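Local coordinates for ancylostoma secreted protein 1 (PDB 3NT8) that is probably associated with the transition to parasitism by infective hookworm larvae and carries two CAP domains in a single chain, at residues A[244-249]-A[272-277]. Residues are numbered along the deposited sequence; the frame is centred on the assembly and turned at random.
Sequences VHNEFR and LKMVYD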
# COMPACT_ATOMS: atom_id res chain seq x y z
N VAL A 244 -11.57 4.28 -1.89
CA VAL A 244 -10.57 4.91 -1.02
C VAL A 244 -10.72 6.43 -0.99
O VAL A 244 -10.65 7.04 0.08
CB VAL A 244 -9.12 4.49 -1.35
CG1 VAL A 244 -8.14 5.23 -0.40
CG2 VAL A 244 -8.93 2.97 -1.18
N HIS A 245 -11.00 7.05 -2.12
CA HIS A 245 -11.31 8.49 -2.13
C HIS A 245 -12.49 8.86 -1.30
O HIS A 245 -12.40 9.72 -0.40
CB HIS A 245 -11.44 9.07 -3.53
CG HIS A 245 -10.10 9.36 -4.16
ND1 HIS A 245 -9.18 8.37 -4.46
CD2 HIS A 245 -9.53 10.53 -4.54
CE1 HIS A 245 -8.10 8.92 -5.00
NE2 HIS A 245 -8.29 10.23 -5.05
N ASN A 246 -13.61 8.22 -1.60
CA ASN A 246 -14.86 8.52 -0.93
C ASN A 246 -14.89 8.28 0.53
O ASN A 246 -15.52 9.04 1.23
CB ASN A 246 -16.07 7.87 -1.63
CG ASN A 246 -16.59 8.72 -2.79
OD1 ASN A 246 -16.63 9.92 -2.66
ND2 ASN A 246 -16.99 8.10 -3.93
N GLU A 247 -14.22 7.20 0.98
CA GLU A 247 -14.17 6.87 2.35
C GLU A 247 -13.35 7.88 3.16
O GLU A 247 -13.66 8.16 4.32
CB GLU A 247 -13.60 5.47 2.52
CG GLU A 247 -14.59 4.41 2.15
CD GLU A 247 -14.22 3.02 2.62
OE1 GLU A 247 -13.11 2.81 3.19
OE2 GLU A 247 -15.05 2.12 2.43
N PHE A 248 -12.29 8.41 2.55
CA PHE A 248 -11.54 9.47 3.14
C PHE A 248 -12.34 10.79 3.16
O PHE A 248 -12.33 11.51 4.17
CB PHE A 248 -10.22 9.65 2.42
CG PHE A 248 -9.10 8.70 2.85
CD1 PHE A 248 -8.87 8.41 4.19
CD2 PHE A 248 -8.19 8.20 1.89
CE1 PHE A 248 -7.78 7.58 4.63
CE2 PHE A 248 -7.10 7.36 2.31
CZ PHE A 248 -6.90 7.08 3.72
N ARG A 249 -13.04 11.10 2.07
CA ARG A 249 -13.88 12.31 2.07
C ARG A 249 -15.02 12.19 3.09
O ARG A 249 -15.44 13.20 3.68
CB ARG A 249 -14.47 12.52 0.69
CG ARG A 249 -13.46 13.08 -0.29
CD ARG A 249 -13.90 12.96 -1.71
NE ARG A 249 -14.86 13.99 -2.05
CZ ARG A 249 -14.54 15.21 -2.45
NH1 ARG A 249 -13.24 15.58 -2.55
NH2 ARG A 249 -15.49 16.09 -2.71
N LEU A 272 -18.98 16.73 -1.66
CA LEU A 272 -19.65 15.95 -2.69
C LEU A 272 -19.08 14.52 -2.81
O LEU A 272 -17.87 14.27 -2.62
CB LEU A 272 -19.50 16.67 -4.02
CG LEU A 272 -20.23 18.00 -4.13
CD1 LEU A 272 -19.61 18.73 -5.33
CD2 LEU A 272 -21.72 17.78 -4.32
N LYS A 273 -19.96 13.58 -3.11
CA LYS A 273 -19.55 12.20 -3.30
C LYS A 273 -18.98 12.08 -4.70
O LYS A 273 -19.61 12.51 -5.64
CB LYS A 273 -20.76 11.24 -3.17
CG LYS A 273 -20.37 9.74 -3.18
CD LYS A 273 -21.59 8.84 -2.81
CE LYS A 273 -21.16 7.41 -2.54
NZ LYS A 273 -22.37 6.55 -2.50
N MET A 274 -17.79 11.50 -4.83
CA MET A 274 -17.19 11.34 -6.15
C MET A 274 -17.82 10.22 -6.95
O MET A 274 -18.19 9.18 -6.42
CB MET A 274 -15.67 11.08 -6.06
CG MET A 274 -14.84 12.29 -5.72
SD MET A 274 -13.14 11.88 -5.31
CE MET A 274 -12.46 13.53 -5.39
N VAL A 275 -17.89 10.44 -8.25
CA VAL A 275 -18.28 9.39 -9.18
C VAL A 275 -17.10 9.14 -10.15
O VAL A 275 -16.38 10.10 -10.49
CB VAL A 275 -19.60 9.76 -9.97
CG1 VAL A 275 -20.81 9.77 -9.06
CG2 VAL A 275 -19.51 11.08 -10.62
N TYR A 276 -16.93 7.89 -10.56
CA TYR A 276 -15.97 7.52 -11.56
C TYR A 276 -16.37 7.99 -12.99
O TYR A 276 -17.53 7.86 -13.39
CB TYR A 276 -15.70 6.01 -11.52
CG TYR A 276 -14.29 5.71 -11.97
CD1 TYR A 276 -13.23 5.81 -11.09
CD2 TYR A 276 -14.01 5.40 -13.31
CE1 TYR A 276 -11.94 5.61 -11.52
CE2 TYR A 276 -12.75 5.18 -13.71
CZ TYR A 276 -11.72 5.27 -12.82
OH TYR A 276 -10.42 5.06 -13.26
N ASP A 277 -15.43 8.54 -13.75
CA ASP A 277 -15.76 9.16 -15.02
C ASP A 277 -14.79 8.68 -16.07
O ASP A 277 -13.55 8.89 -15.98
CB ASP A 277 -15.74 10.68 -14.89
CG ASP A 277 -16.15 11.38 -16.16
OD1 ASP A 277 -17.25 11.93 -16.19
OD2 ASP A 277 -15.41 11.38 -17.15
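Met274, in the loop just ahead of strand 275-276, reaches into the angle between His245 and Arg249, two residues one turn apart on helix 235-253, and its chain can be followed atom by atom. Met274 CB lies against the Asn246 amide, 3.7 Å from Asn246 OD1. CG, anti to the carbonyl carbon (chi1 -75°), passes near Arg249 NE, and from there the chain runs extended to its end. Met274 SD settles 3.7 Å from His245 CB, also touching Arg249 CD, and meets the imidazole obliquely as a sulfur-aromatic contact. The methyl Met274 CE finishes over one face of the Arg249 guanidinium, 3.6 Å from Arg249 NH1.

The backbone of Met274 is held as well. Asn246 uses both ends of its amide on this one residue: OD1 accepts from Met274 N at 2.9 Å, in the carbonyl plane and on a lone pair, while ND2 donates to Met274 O at 3.0 Å, with that oxygen in the amide plane. The pair of bonds fixes which way round the amide sits. Arg249, bent at chi3 (78°), turns side-on to the carbonyl of Leu272; NE at 3.1 Å and NH2 at 3.0 Å both bond to Leu272 O, which lies close to the guanidinium plane. NH1 is taken up by the carbonyl oxygens of Met362 and Trp364, and the His245 ring is fixed by bonds from ND1 to Phe241 O and between NE2 and Tyr387 OH.

In the second CAP domain, these contacts tie helix 235-253 to the chain entering edge strand 275-276, which runs parallel to strand 369-376 in the mixed sheet. Helices 318-330 and 357-363 also pack against the His245 and Phe248 side chains, and beyond Tyr276, Asp277 caps helix 278-288.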